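Local structure of penicillin-binding protein 1A (Mycobacterium tuberculosis, 5CXW) at residues Thr317-Gly322 and Asp346-Thr351; Asn4-Arg9 and Gly85-Gln90; Gly284-Ala289 and Gly310-Leu315; Asp54-Asp59 and Val331-Ala336. The protein builds and cross-links peptidoglycan for the mycobacterial cell wall, the part described here being its penicillin-sensitive transpeptidase domain. One frame throughout, in Å; residues are numbered along the deposited sequence.

Contact 1: residues Thr317-Gly322 and Asp346-Thr351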
loop_
_atom_site.group_PDB
_atom_site.type_symbol
_atom_site.label_atom_id
_atom_site.label_comp_id
_atom_site.label_asym_id
_atom_site.label_seq_id
_atom_site.Cartn_x
_atom_site.Cartn_y
_atom_site.Cartn_z
ATOM N N THR A 317 -0.083 -6.980 -0.783
ATOM C CA THR A 317 0.519 -6.552 -2.037
ATOM C C THR A 317 0.043 -5.128 -2.414
ATOM O O THR A 317 -1.165 -4.823 -2.407
ATOM C CB THR A 317 0.198 -7.527 -3.188
ATOM O OG1 THR A 317 0.705 -8.840 -2.865
ATOM C CG2 THR A 317 0.859 -7.053 -4.507
ATOM N N ALA A 318 1.021 -4.273 -2.723
ATOM C CA ALA A 318 0.780 -2.951 -3.221
ATOM C C ALA A 318 1.225 -2.876 -4.701
ATOM O O ALA A 318 2.291 -3.346 -5.064
ATOM C CB ALA A 318 1.587 -1.928 -2.425
ATOM N N VAL A 319 0.396 -2.233 -5.517
ATOM C CA VAL A 319 0.698 -2.010 -6.925
ATOM C C VAL A 319 0.431 -0.559 -7.254
ATOM O O VAL A 319 -0.642 -0.022 -6.988
ATOM C CB VAL A 319 -0.202 -2.827 -7.846
ATOM C CG1 VAL A 319 0.136 -2.577 -9.312
ATOM C CG2 VAL A 319 -0.117 -4.356 -7.504
ATOM N N TRP A 320 1.421 0.007 -7.947
ATOM C CA TRP A 320 1.366 1.347 -8.545
ATOM C C TRP A 320 1.588 1.212 -10.049
ATOM O O TRP A 320 2.386 0.405 -10.493
ATOM C CB TRP A 320 2.439 2.227 -7.927
ATOM C CG TRP A 320 2.715 3.523 -8.681
ATOM C CD1 TRP A 320 2.074 4.730 -8.492
ATOM C CD2 TRP A 320 3.702 3.755 -9.691
ATOM N NE1 TRP A 320 2.619 5.685 -9.321
ATOM C CE2 TRP A 320 3.599 5.107 -10.085
ATOM C CE3 TRP A 320 4.673 2.957 -10.305
ATOM C CZ2 TRP A 320 4.472 5.684 -11.022
ATOM C CZ3 TRP A 320 5.501 3.514 -11.244
ATOM C CH2 TRP A 320 5.400 4.888 -11.598
ATOM N N VAL A 321 0.814 1.989 -10.802
ATOM C CA VAL A 321 1.063 2.225 -12.206
ATOM C C VAL A 321 1.153 3.728 -12.426
ATOM O O VAL A 321 0.354 4.517 -11.899
ATOM C CB VAL A 321 -0.034 1.591 -13.086
ATOM C CG1 VAL A 321 0.220 1.910 -14.564
ATOM C CG2 VAL A 321 -0.123 0.088 -12.870
ATOM N N GLY A 322 2.108 4.158 -13.249
ATOM C CA GLY A 322 2.253 5.581 -13.611
ATOM C C GLY A 322 3.140 5.687 -14.831
ATOM O O GLY A 322 3.276 4.705 -15.589
ATOM N N ASP A 346 -5.794 -5.157 -12.000
ATOM C CA ASP A 346 -5.496 -6.328 -12.816
ATOM C C ASP A 346 -4.187 -6.980 -12.355
ATOM O O ASP A 346 -4.120 -8.224 -12.140
ATOM C CB ASP A 346 -5.359 -5.951 -14.309
ATOM C CG ASP A 346 -6.637 -5.458 -14.938
ATOM O OD1 ASP A 346 -7.753 -5.920 -14.601
ATOM O OD2 ASP A 346 -6.519 -4.613 -15.851
ATOM N N ILE A 347 -3.142 -6.158 -12.141
ATOM C CA ILE A 347 -1.855 -6.653 -11.726
ATOM C C ILE A 347 -1.921 -7.226 -10.301
ATOM O O ILE A 347 -1.352 -8.278 -10.021
ATOM C CB ILE A 347 -0.781 -5.535 -11.858
ATOM C CG1 ILE A 347 -0.572 -5.130 -13.325
ATOM C CG2 ILE A 347 0.512 -5.919 -11.147
ATOM C CD1 ILE A 347 0.189 -3.801 -13.541
ATOM N N TRP A 348 -2.550 -6.496 -9.413
ATOM C CA TRP A 348 -2.699 -6.887 -7.987
ATOM C C TRP A 348 -3.397 -8.272 -7.919
ATOM O O TRP A 348 -2.927 -9.200 -7.252
ATOM C CB TRP A 348 -3.531 -5.833 -7.247
ATOM C CG TRP A 348 -3.837 -6.261 -5.830
ATOM C CD1 TRP A 348 -3.009 -6.179 -4.747
ATOM C CD2 TRP A 348 -5.057 -6.863 -5.351
ATOM N NE1 TRP A 348 -3.649 -6.707 -3.625
ATOM C CE2 TRP A 348 -4.901 -7.105 -3.962
ATOM C CE3 TRP A 348 -6.281 -7.162 -5.950
ATOM C CZ2 TRP A 348 -5.932 -7.674 -3.162
ATOM C CZ3 TRP A 348 -7.308 -7.759 -5.145
ATOM C CH2 TRP A 348 -7.108 -8.014 -3.792
ATOM N N LYS A 349 -4.534 -8.390 -8.595
ATOM C CA LYS A 349 -5.306 -9.640 -8.565
ATOM C C LYS A 349 -4.471 -10.814 -9.091
ATOM O O LYS A 349 -4.464 -11.927 -8.523
ATOM C CB LYS A 349 -6.609 -9.500 -9.374
ATOM C CG LYS A 349 -7.260 -10.880 -9.668
ATOM C CD LYS A 349 -8.673 -10.759 -10.191
ATOM C CE LYS A 349 -9.106 -12.081 -10.798
ATOM N NZ LYS A 349 -9.268 -13.147 -9.756
ATOM N N ALA A 350 -3.808 -10.591 -10.225
ATOM C CA ALA A 350 -3.015 -11.644 -10.859
ATOM C C ALA A 350 -1.829 -12.024 -9.997
ATOM O O ALA A 350 -1.514 -13.225 -9.849
ATOM C CB ALA A 350 -2.549 -11.193 -12.214
ATOM N N THR A 351 -1.210 -11.033 -9.380
ATOM C CA THR A 351 -0.068 -11.315 -8.503
ATOM C C THR A 351 -0.541 -12.107 -7.287
ATOM O O THR A 351 0.083 -13.109 -6.875
ATOM C CB THR A 351 0.567 -9.992 -8.057
ATOM O OG1 THR A 351 1.097 -9.278 -9.212
ATOM C CG2 THR A 351 1.745 -10.281 -7.073
#
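Val-319 and Ile-347 lead the apolar packing between strand 317-322 and helix 346-351. CG1 of Val-319 lies 3.8 Å from CG2 of Ile-347, the two side chains meeting at a slant. Val-319 CG1 is anti to the backbone N (chi1 -180°), which leaves CG2 beside that N. This second methyl presses on the root of Trp-348, 3.6 Å from its CA, and stands near the ring plane at the indole edge. Farther along the strand, Val-321 CG2 touches Ile-347 CD1 at 4.0 Å.

Two carbonyl oxygens meet the indole. The carbonyl O of Thr-317 lies 3.3 Å from Trp-348 CD1, at the ring edge. Trp-348 NE1 itself donates to the carbonyl O of Gly-310. Thr-317 OG1 bonds Ser-66. On the helix, Thr-351 OG1 donates to Ile-347 O at 2.8 Å. The backbone N of Thr-351 reaches the same oxygen from the opposite face of the carbonyl plane.

All six touching residues are buried. This is helix-on-sheet packing in the transpeptidase domain. The strand runs between 60-67 and 303-312. Helix 39-53 also touches the helix, through Tyr-52 and Ala-48, while helix 211-222 packs on Ala-318 and Trp-320, whose CB atoms are directed away from helix 346-351.

Contact 2: residues Asn4-Arg9 and Gly85-Gln90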
loop_
_atom_site.group_PDB
_atom_site.type_symbol
_atom_site.label_atom_id
_atom_site.label_comp_id
_atom_site.label_asym_id
_atom_site.label_seq_id
_atom_site.Cartn_x
_atom_site.Cartn_y
_atom_site.Cartn_z
ATOM N N ASN A 4 15.459 -8.910 -10.864
ATOM C CA ASN A 4 16.341 -9.435 -9.816
ATOM C C ASN A 4 17.524 -8.515 -9.475
ATOM O O ASN A 4 17.989 -8.527 -8.329
ATOM C CB ASN A 4 16.843 -10.826 -10.160
ATOM C CG ASN A 4 15.736 -11.853 -10.111
ATOM O OD1 ASN A 4 15.026 -12.004 -9.091
ATOM N ND2 ASN A 4 15.557 -12.561 -11.224
ATOM N N GLY A 5 17.990 -7.705 -10.439
ATOM C CA GLY A 5 19.007 -6.678 -10.122
ATOM C C GLY A 5 18.574 -5.661 -9.047
ATOM O O GLY A 5 19.380 -5.204 -8.225
ATOM N N LEU A 6 17.314 -5.242 -9.116
ATOM C CA LEU A 6 16.774 -4.277 -8.163
ATOM C C LEU A 6 16.591 -4.987 -6.833
ATOM O O LEU A 6 16.802 -4.383 -5.791
ATOM C CB LEU A 6 15.445 -3.655 -8.669
ATOM C CG LEU A 6 15.566 -2.836 -9.942
ATOM C CD1 LEU A 6 14.192 -2.331 -10.379
ATOM C CD2 LEU A 6 16.608 -1.715 -9.789
ATOM N N ILE A 7 16.226 -6.266 -6.854
ATOM C CA ILE A 7 16.144 -7.033 -5.611
ATOM C C ILE A 7 17.553 -7.102 -5.009
ATOM O O ILE A 7 17.751 -6.897 -3.816
ATOM C CB ILE A 7 15.576 -8.413 -5.807
ATOM C CG1 ILE A 7 14.085 -8.348 -6.200
ATOM C CG2 ILE A 7 15.810 -9.264 -4.552
ATOM C CD1 ILE A 7 13.472 -9.644 -6.724
ATOM N N GLU A 8 18.547 -7.410 -5.845
ATOM C CA GLU A 8 19.937 -7.533 -5.331
ATOM C C GLU A 8 20.414 -6.253 -4.665
ATOM O O GLU A 8 21.105 -6.284 -3.644
ATOM C CB GLU A 8 20.919 -7.907 -6.488
ATOM C CG GLU A 8 20.726 -9.323 -7.017
ATOM C CD GLU A 8 21.347 -9.574 -8.450
ATOM O OE1 GLU A 8 22.263 -8.805 -8.917
ATOM O OE2 GLU A 8 20.922 -10.560 -9.136
ATOM N N ARG A 9 20.070 -5.117 -5.276
ATOM C CA ARG A 9 20.428 -3.830 -4.726
ATOM C C ARG A 9 19.839 -3.640 -3.326
ATOM O O ARG A 9 20.486 -3.105 -2.439
ATOM C CB ARG A 9 20.028 -2.665 -5.665
ATOM C CG ARG A 9 21.060 -2.435 -6.775
ATOM C CD ARG A 9 20.545 -1.744 -8.044
ATOM N NE ARG A 9 19.917 -0.427 -7.842
ATOM C CZ ARG A 9 19.430 0.355 -8.826
ATOM N NH1 ARG A 9 18.856 1.534 -8.540
ATOM N NH2 ARG A 9 19.489 -0.022 -10.107
ATOM N N GLY A 85 18.773 0.487 -13.551
ATOM C CA GLY A 85 17.945 1.636 -13.756
ATOM C C GLY A 85 17.183 1.941 -12.455
ATOM O O GLY A 85 17.536 1.540 -11.353
ATOM N N PHE A 86 16.140 2.709 -12.621
ATOM C CA PHE A 86 15.455 3.345 -11.513
ATOM C C PHE A 86 14.574 2.308 -10.868
ATOM O O PHE A 86 14.083 1.420 -11.564
ATOM C CB PHE A 86 14.658 4.456 -12.107
ATOM C CG PHE A 86 14.044 5.355 -11.112
ATOM C CD1 PHE A 86 14.779 6.375 -10.515
ATOM C CD2 PHE A 86 12.724 5.208 -10.786
ATOM C CE1 PHE A 86 14.189 7.212 -9.571
ATOM C CE2 PHE A 86 12.121 6.064 -9.879
ATOM C CZ PHE A 86 12.853 7.052 -9.256
ATOM N N ASP A 87 14.461 2.360 -9.536
ATOM C CA ASP A 87 13.629 1.420 -8.778
ATOM C C ASP A 87 12.326 2.152 -8.397
ATOM O O ASP A 87 12.277 2.948 -7.456
ATOM C CB ASP A 87 14.349 0.890 -7.537
ATOM C CG ASP A 87 13.537 -0.211 -6.783
ATOM O OD1 ASP A 87 12.288 -0.294 -6.957
ATOM O OD2 ASP A 87 14.135 -0.906 -5.925
ATOM N N PHE A 88 11.273 1.890 -9.154
ATOM C CA PHE A 88 9.949 2.520 -8.882
ATOM C C PHE A 88 9.229 2.052 -7.623
ATOM O O PHE A 88 8.257 2.714 -7.222
ATOM C CB PHE A 88 8.989 2.409 -10.042
ATOM C CG PHE A 88 9.230 3.464 -11.068
ATOM C CD1 PHE A 88 8.780 4.747 -10.827
ATOM C CD2 PHE A 88 10.046 3.203 -12.132
ATOM C CE1 PHE A 88 9.048 5.774 -11.747
ATOM C CE2 PHE A 88 10.322 4.217 -13.063
ATOM C CZ PHE A 88 9.801 5.481 -12.849
ATOM N N ALA A 89 9.688 0.948 -7.022
ATOM C CA ALA A 89 9.189 0.504 -5.734
ATOM C C ALA A 89 9.747 1.312 -4.559
ATOM O O ALA A 89 9.249 1.171 -3.436
ATOM C CB ALA A 89 9.482 -0.994 -5.501
ATOM N N GLN A 90 10.764 2.109 -4.827
ATOM C CA GLN A 90 11.411 2.974 -3.875
ATOM C C GLN A 90 11.154 4.449 -4.103
ATOM O O GLN A 90 11.540 5.271 -3.239
ATOM C CB GLN A 90 12.926 2.737 -3.894
ATOM C CG GLN A 90 13.327 1.341 -3.434
ATOM C CD GLN A 90 13.103 1.096 -1.949
ATOM O OE1 GLN A 90 13.202 2.019 -1.120
ATOM N NE2 GLN A 90 12.790 -0.139 -1.589
HETATM O O HOH W 1 16.647 -1.542 -5.673
#
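Leu-6 and Arg-9 of helix 2-19, the first of this chain, meet a loop that makes an Asx turn at Asp-87, set within a type I beta turn from Asp-87 to Gln-90. The loop belongs to the transpeptidase domain and comes after strand 74-78.

The two helix side chains lie one helical turn apart and both point toward the loop. Leu-6 spreads its branches over the loop backbone. CD2 sits 3.7 Å from Gly-85 O, and CD1 sits 3.9 Å from Phe-86 O. Leu-6 and Asp-87 run alongside each other, oppositely directed, with Leu-6 CD2 4.1 Å from Asp-87 CB. CD2 of Leu-6 also lies under one face of the Arg-9 guanidinium, toward the rim of that group.

Arg-9 bends at chi3 and turns the edge of its guanidinium to the loop. NH2 donates to Gly-85 O at 2.8 Å, in the carbonyl plane and on a lone pair. NH1 adds a weak bond to the same oxygen. The oxygen is tilted 19° from the guanidinium plane. NH2 also donates to Ala-83 O, so the arginine holds two carbonyls of this loop.

Asp-87 is buried, and its carboxylate has work for both oxygens. OD2 bonds Tyr-77 OH of strand 74-78 and accepts a hydrogen bond from a water. That water also donates to Leu-6 O and so bridges helix and loop. OD1 closes the Asx turn: the backbone N of Ala-89 donates to it at 2.9 Å, nearly in line with the C-O bond.

Contact 3: residues Gly284-Ala289 and Gly310-Leu315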
loop_
_atom_site.group_PDB
_atom_site.type_symbol
_atom_site.label_atom_id
_atom_site.label_comp_id
_atom_site.label_asym_id
_atom_site.label_seq_id
_atom_site.Cartn_x
_atom_site.Cartn_y
_atom_site.Cartn_z
ATOM N N GLY A 284 -11.185 -18.239 -6.878
ATOM C CA GLY A 284 -11.564 -19.387 -6.063
ATOM C C GLY A 284 -12.270 -19.009 -4.771
ATOM O O GLY A 284 -12.193 -19.744 -3.783
ATOM N N GLY A 285 -12.965 -17.864 -4.792
ATOM C CA GLY A 285 -13.676 -17.357 -3.622
ATOM C C GLY A 285 -12.818 -16.855 -2.496
ATOM O O GLY A 285 -13.255 -16.751 -1.348
ATOM N N ARG A 286 -11.567 -16.573 -2.785
ATOM C CA ARG A 286 -10.680 -16.153 -1.724
ATOM C C ARG A 286 -11.020 -14.731 -1.276
ATOM O O ARG A 286 -10.989 -13.817 -2.088
ATOM C CB ARG A 286 -9.239 -16.247 -2.213
ATOM C CG ARG A 286 -8.217 -16.033 -1.133
ATOM C CD ARG A 286 -6.813 -16.022 -1.676
ATOM N NE ARG A 286 -6.426 -17.263 -2.338
ATOM C CZ ARG A 286 -5.882 -18.321 -1.721
ATOM N NH1 ARG A 286 -5.648 -18.337 -0.426
ATOM N NH2 ARG A 286 -5.507 -19.347 -2.442
ATOM N N ASP A 287 -11.279 -14.535 0.009
ATOM C CA ASP A 287 -11.562 -13.197 0.551
ATOM C C ASP A 287 -10.300 -12.326 0.507
ATOM O O ASP A 287 -9.165 -12.806 0.590
ATOM C CB ASP A 287 -12.040 -13.237 2.020
ATOM C CG ASP A 287 -13.379 -13.935 2.212
ATOM O OD1 ASP A 287 -14.036 -14.189 1.184
ATOM O OD2 ASP A 287 -13.750 -14.290 3.384
ATOM N N SER A 288 -10.511 -11.019 0.465
ATOM C CA SER A 288 -9.401 -10.095 0.513
ATOM C C SER A 288 -9.890 -8.770 1.094
ATOM O O SER A 288 -11.073 -8.585 1.262
ATOM C CB SER A 288 -8.853 -9.810 -0.907
ATOM O OG SER A 288 -9.817 -9.175 -1.717
ATOM N N ALA A 289 -8.943 -7.873 1.376
ATOM C CA ALA A 289 -9.227 -6.547 1.878
ATOM C C ALA A 289 -8.379 -5.620 1.053
ATOM O O ALA A 289 -7.145 -5.803 0.999
ATOM C CB ALA A 289 -8.837 -6.484 3.371
ATOM N N GLY A 310 -3.829 -4.326 -1.361
ATOM C CA GLY A 310 -4.718 -5.180 -0.617
ATOM C C GLY A 310 -4.058 -6.480 -0.214
ATOM O O GLY A 310 -2.962 -6.825 -0.687
ATOM N N TYR A 311 -4.745 -7.168 0.681
ATOM C CA TYR A 311 -4.185 -8.289 1.418
ATOM C C TYR A 311 -5.139 -9.403 1.749
ATOM O O TYR A 311 -6.363 -9.241 1.721
ATOM C CB TYR A 311 -3.557 -7.747 2.734
ATOM C CG TYR A 311 -4.486 -7.027 3.688
ATOM C CD1 TYR A 311 -5.272 -7.688 4.648
ATOM C CD2 TYR A 311 -4.586 -5.630 3.635
ATOM C CE1 TYR A 311 -6.091 -6.959 5.544
ATOM C CE2 TYR A 311 -5.390 -4.946 4.498
ATOM C CZ TYR A 311 -6.123 -5.597 5.465
ATOM O OH TYR A 311 -6.901 -4.843 6.329
ATOM N N THR A 312 -4.533 -10.571 2.083
ATOM C CA THR A 312 -5.119 -11.601 2.860
ATOM C C THR A 312 -4.304 -11.670 4.140
ATOM O O THR A 312 -3.322 -10.978 4.275
ATOM C CB THR A 312 -5.065 -12.941 2.108
ATOM O OG1 THR A 312 -3.738 -13.438 2.156
ATOM C CG2 THR A 312 -5.541 -12.786 0.738
ATOM N N PRO A 313 -4.675 -12.522 5.091
ATOM C CA PRO A 313 -3.836 -12.586 6.299
ATOM C C PRO A 313 -2.388 -13.051 6.046
ATOM O O PRO A 313 -1.502 -12.848 6.899
ATOM C CB PRO A 313 -4.604 -13.588 7.187
ATOM C CG PRO A 313 -6.028 -13.473 6.696
ATOM C CD PRO A 313 -5.926 -13.288 5.234
ATOM N N SER A 314 -2.129 -13.653 4.892
ATOM C CA SER A 314 -0.835 -14.249 4.566
ATOM C C SER A 314 -0.035 -13.493 3.488
ATOM O O SER A 314 1.081 -13.867 3.221
ATOM C CB SER A 314 -1.040 -15.711 4.195
ATOM O OG SER A 314 -1.438 -16.454 5.357
ATOM N N LEU A 315 -0.581 -12.429 2.894
ATOM C CA LEU A 315 0.123 -11.686 1.871
ATOM C C LEU A 315 -0.499 -10.331 1.649
ATOM O O LEU A 315 -1.697 -10.206 1.496
ATOM C CB LEU A 315 0.224 -12.446 0.543
ATOM C CG LEU A 315 1.339 -11.942 -0.373
ATOM C CD1 LEU A 315 2.725 -12.245 0.196
ATOM C CD2 LEU A 315 1.168 -12.684 -1.695
#
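Tyr-311 carries its CG between the backbone N and the carbonyl carbon (chi1 60°), and this turns the ring back over Ala-289 on the neighbouring strand. The methyl of Ala-289 then sits over one ring face in a CH-pi contact. CB is 3.7 Å from the ring centroid and 21° off the normal, shifted toward the CE1 and CZ side. Thr-312 has a similar first torsion for OG1 (chi1 75°). Its CG2 lies anti to the carbonyl carbon and touches Asp-287 O at 3.6 Å.

The backbones pair as well. Ala-289 and Tyr-311 form an antiparallel hydrogen-bonded pair. Ala-289 N donates to Tyr-311 O at 2.9 Å, and Tyr-311 N donates to Ala-289 O at 2.8 Å. Just before the pair, Ser-288 CA makes a CH...O contact of 3.4 Å with Tyr-311 O.

From Thr-312 the chain turns. Thr-312 OG1 accepts from Ser-314 N at 3.2 Å, an ST turn inside a type I beta turn from Thr-312 to Leu-315.

Here the edge strand 289-296 joins strand 303-312 of the antiparallel sheet. Tyr-311 OH bonds Thr-267 of helix 260-270, and helix 211-222 also packs on the ring. Helix 343-356 lies against Ser-288 and Thr-312 through Trp-348 and Met-352, and touches Arg-286 through Leu-356. The guanidinium of Arg-286 bonds Thr-359 O just beyond that helix.

Contact 4: residues Asp54-Asp59 and Val331-Ala336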
loop_
_atom_site.group_PDB
_atom_site.type_symbol
_atom_site.label_atom_id
_atom_site.label_comp_id
_atom_site.label_asym_id
_atom_site.label_seq_id
_atom_site.Cartn_x
_atom_site.Cartn_y
_atom_site.Cartn_z
ATOM N N ASP A 54 1.700 -4.801 -21.540
ATOM C CA ASP A 54 1.928 -5.151 -22.942
ATOM C C ASP A 54 1.059 -4.303 -23.857
ATOM O O ASP A 54 -0.128 -4.136 -23.621
ATOM C CB ASP A 54 1.690 -6.646 -23.195
ATOM C CG ASP A 54 2.171 -7.088 -24.524
ATOM O OD1 ASP A 54 3.303 -6.751 -24.934
ATOM O OD2 ASP A 54 1.427 -7.827 -25.153
ATOM N N GLY A 55 1.714 -3.690 -24.830
ATOM C CA GLY A 55 1.063 -2.906 -25.847
ATOM C C GLY A 55 0.682 -1.528 -25.359
ATOM O O GLY A 55 -0.041 -0.816 -26.078
ATOM N N GLN A 56 1.083 -1.185 -24.123
ATOM C CA GLN A 56 0.811 0.131 -23.589
ATOM C C GLN A 56 1.959 1.083 -23.927
ATOM O O GLN A 56 2.984 0.693 -24.468
ATOM C CB GLN A 56 0.566 0.067 -22.063
ATOM C CG GLN A 56 -0.576 -0.850 -21.648
ATOM C CD GLN A 56 -1.948 -0.406 -22.110
ATOM O OE1 GLN A 56 -2.169 0.710 -22.470
ATOM N NE2 GLN A 56 -2.883 -1.290 -22.065
ATOM N N ASP A 57 1.745 2.363 -23.612
ATOM C CA ASP A 57 2.735 3.406 -23.841
ATOM C C ASP A 57 4.070 2.903 -23.305
ATOM O O ASP A 57 4.143 2.392 -22.161
ATOM C CB ASP A 57 2.297 4.696 -23.126
ATOM C CG ASP A 57 3.123 5.913 -23.523
ATOM O OD1 ASP A 57 4.375 5.846 -23.530
ATOM O OD2 ASP A 57 2.492 6.938 -23.873
ATOM N N PRO A 58 5.138 2.993 -24.110
ATOM C CA PRO A 58 6.415 2.538 -23.563
ATOM C C PRO A 58 6.963 3.339 -22.367
ATOM O O PRO A 58 7.810 2.839 -21.688
ATOM C CB PRO A 58 7.363 2.589 -24.753
ATOM C CG PRO A 58 6.715 3.489 -25.750
ATOM C CD PRO A 58 5.238 3.369 -25.536
ATOM N N ASP A 59 6.427 4.534 -22.103
ATOM C CA ASP A 59 6.727 5.321 -20.902
ATOM C C ASP A 59 5.968 4.859 -19.631
ATOM O O ASP A 59 6.269 5.308 -18.523
ATOM C CB ASP A 59 6.372 6.812 -21.163
ATOM C CG ASP A 59 7.243 7.469 -22.229
ATOM O OD1 ASP A 59 8.350 6.979 -22.491
ATOM O OD2 ASP A 59 6.789 8.481 -22.825
ATOM N N VAL A 331 -3.008 7.006 -19.433
ATOM C CA VAL A 331 -4.066 6.435 -20.274
ATOM C C VAL A 331 -3.629 5.141 -20.918
ATOM O O VAL A 331 -2.431 4.877 -21.059
ATOM C CB VAL A 331 -4.550 7.406 -21.402
ATOM C CG1 VAL A 331 -5.170 8.661 -20.817
ATOM C CG2 VAL A 331 -3.381 7.789 -22.385
ATOM N N THR A 332 -4.604 4.358 -21.368
ATOM C CA THR A 332 -4.327 3.075 -22.037
ATOM C C THR A 332 -3.973 3.375 -23.483
ATOM O O THR A 332 -4.105 4.492 -23.912
ATOM C CB THR A 332 -5.522 2.131 -21.982
ATOM O OG1 THR A 332 -6.620 2.645 -22.739
ATOM C CG2 THR A 332 -5.990 1.971 -20.501
ATOM N N ALA A 333 -3.605 2.341 -24.229
ATOM C CA ALA A 333 -3.280 2.485 -25.659
ATOM C C ALA A 333 -4.496 2.977 -26.479
ATOM O O ALA A 333 -4.309 3.672 -27.486
ATOM C CB ALA A 333 -2.758 1.165 -26.200
ATOM N N SER A 334 -5.713 2.662 -26.006
ATOM C CA SER A 334 -6.962 3.062 -26.607
ATOM C C SER A 334 -7.498 4.420 -26.127
ATOM O O SER A 334 -8.594 4.835 -26.492
ATOM C CB SER A 334 -8.019 2.018 -26.346
ATOM O OG SER A 334 -8.387 2.067 -24.992
ATOM N N GLY A 335 -6.701 5.109 -25.349
ATOM C CA GLY A 335 -7.044 6.408 -24.841
ATOM C C GLY A 335 -7.781 6.506 -23.518
ATOM O O GLY A 335 -8.060 7.576 -23.112
ATOM N N ALA A 336 -8.126 5.370 -22.916
ATOM C CA ALA A 336 -8.942 5.324 -21.730
ATOM C C ALA A 336 -8.145 5.722 -20.488
ATOM O O ALA A 336 -7.018 5.325 -20.301
ATOM C CB ALA A 336 -9.502 3.902 -21.542
HETATM O O HOH W 2 -0.879 3.187 -22.883
#
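Gln-56 OE1 is held by two donors. One is the backbone N of Ala-333, at 2.8 Å, but the angle at the hydrogen is 129° and the bond is weak. The other is a water, also 2.8 Å from OE1. This water donates to Val-331 O as well and accepts from the backbone N of Asp-57. It therefore ties both loops together beside the direct bond.

Gln-56 reaches across by bending at chi2 (-65°), after CG has set off anti to the carbonyl carbon. The amide oxygen thus faces the start of the other turn. OE1 also lies close to carbon there, 3.2 Å from Thr-332 CA. Ala-333 points its methyl back at the first loop, and its CB meets Gly-55 O at 3.4 Å.

Two loops meet in this surface contact. Residues 331-336 hold a type I beta turn from Thr-332 to Gly-335, in the loop between strand 315-323 and helix 343-356. Residues 54-59 link helix 39-53 to strand 60-67. Just after the touching residues they form an Asx turn, closed by Asp-59 N on Asp-57 OD1. That bond is 2.8 Å long and comes from the anti side of the carboxylate.

Thr-332 OG1 also accepts bonds inside its own loop. They come from Ala-336 N at 3.1 Å and, weakly, from Ser-334 N. The backbone N of Thr-332 donates to Ala-336 O.

Overall arrangement
Contacts 1 and 3 share the five-stranded antiparallel sheet of the transpeptidase domain. Their centres are about 14 Å apart, and strands 303-312 and 315-323 are neighbours in chain and sheet. Contact 2, about 17 Å from contact 1 between centres, brings helix 2-19 against a loop. It touches contact 1 where Phe-88 packs on Trp-320. The centre of contact 4 is about 16 Å from contact 1 and 29 Å from contact 3. Along the chain, contact 2 closes before contacts 3 and 1 open in turn. Contact 4 spans residues 54-336, encloses contact 3 and alternates with contacts 1 and 2. It joins an early loop to a late one. All lie away from Ser-97, probably the acyl-ester serine.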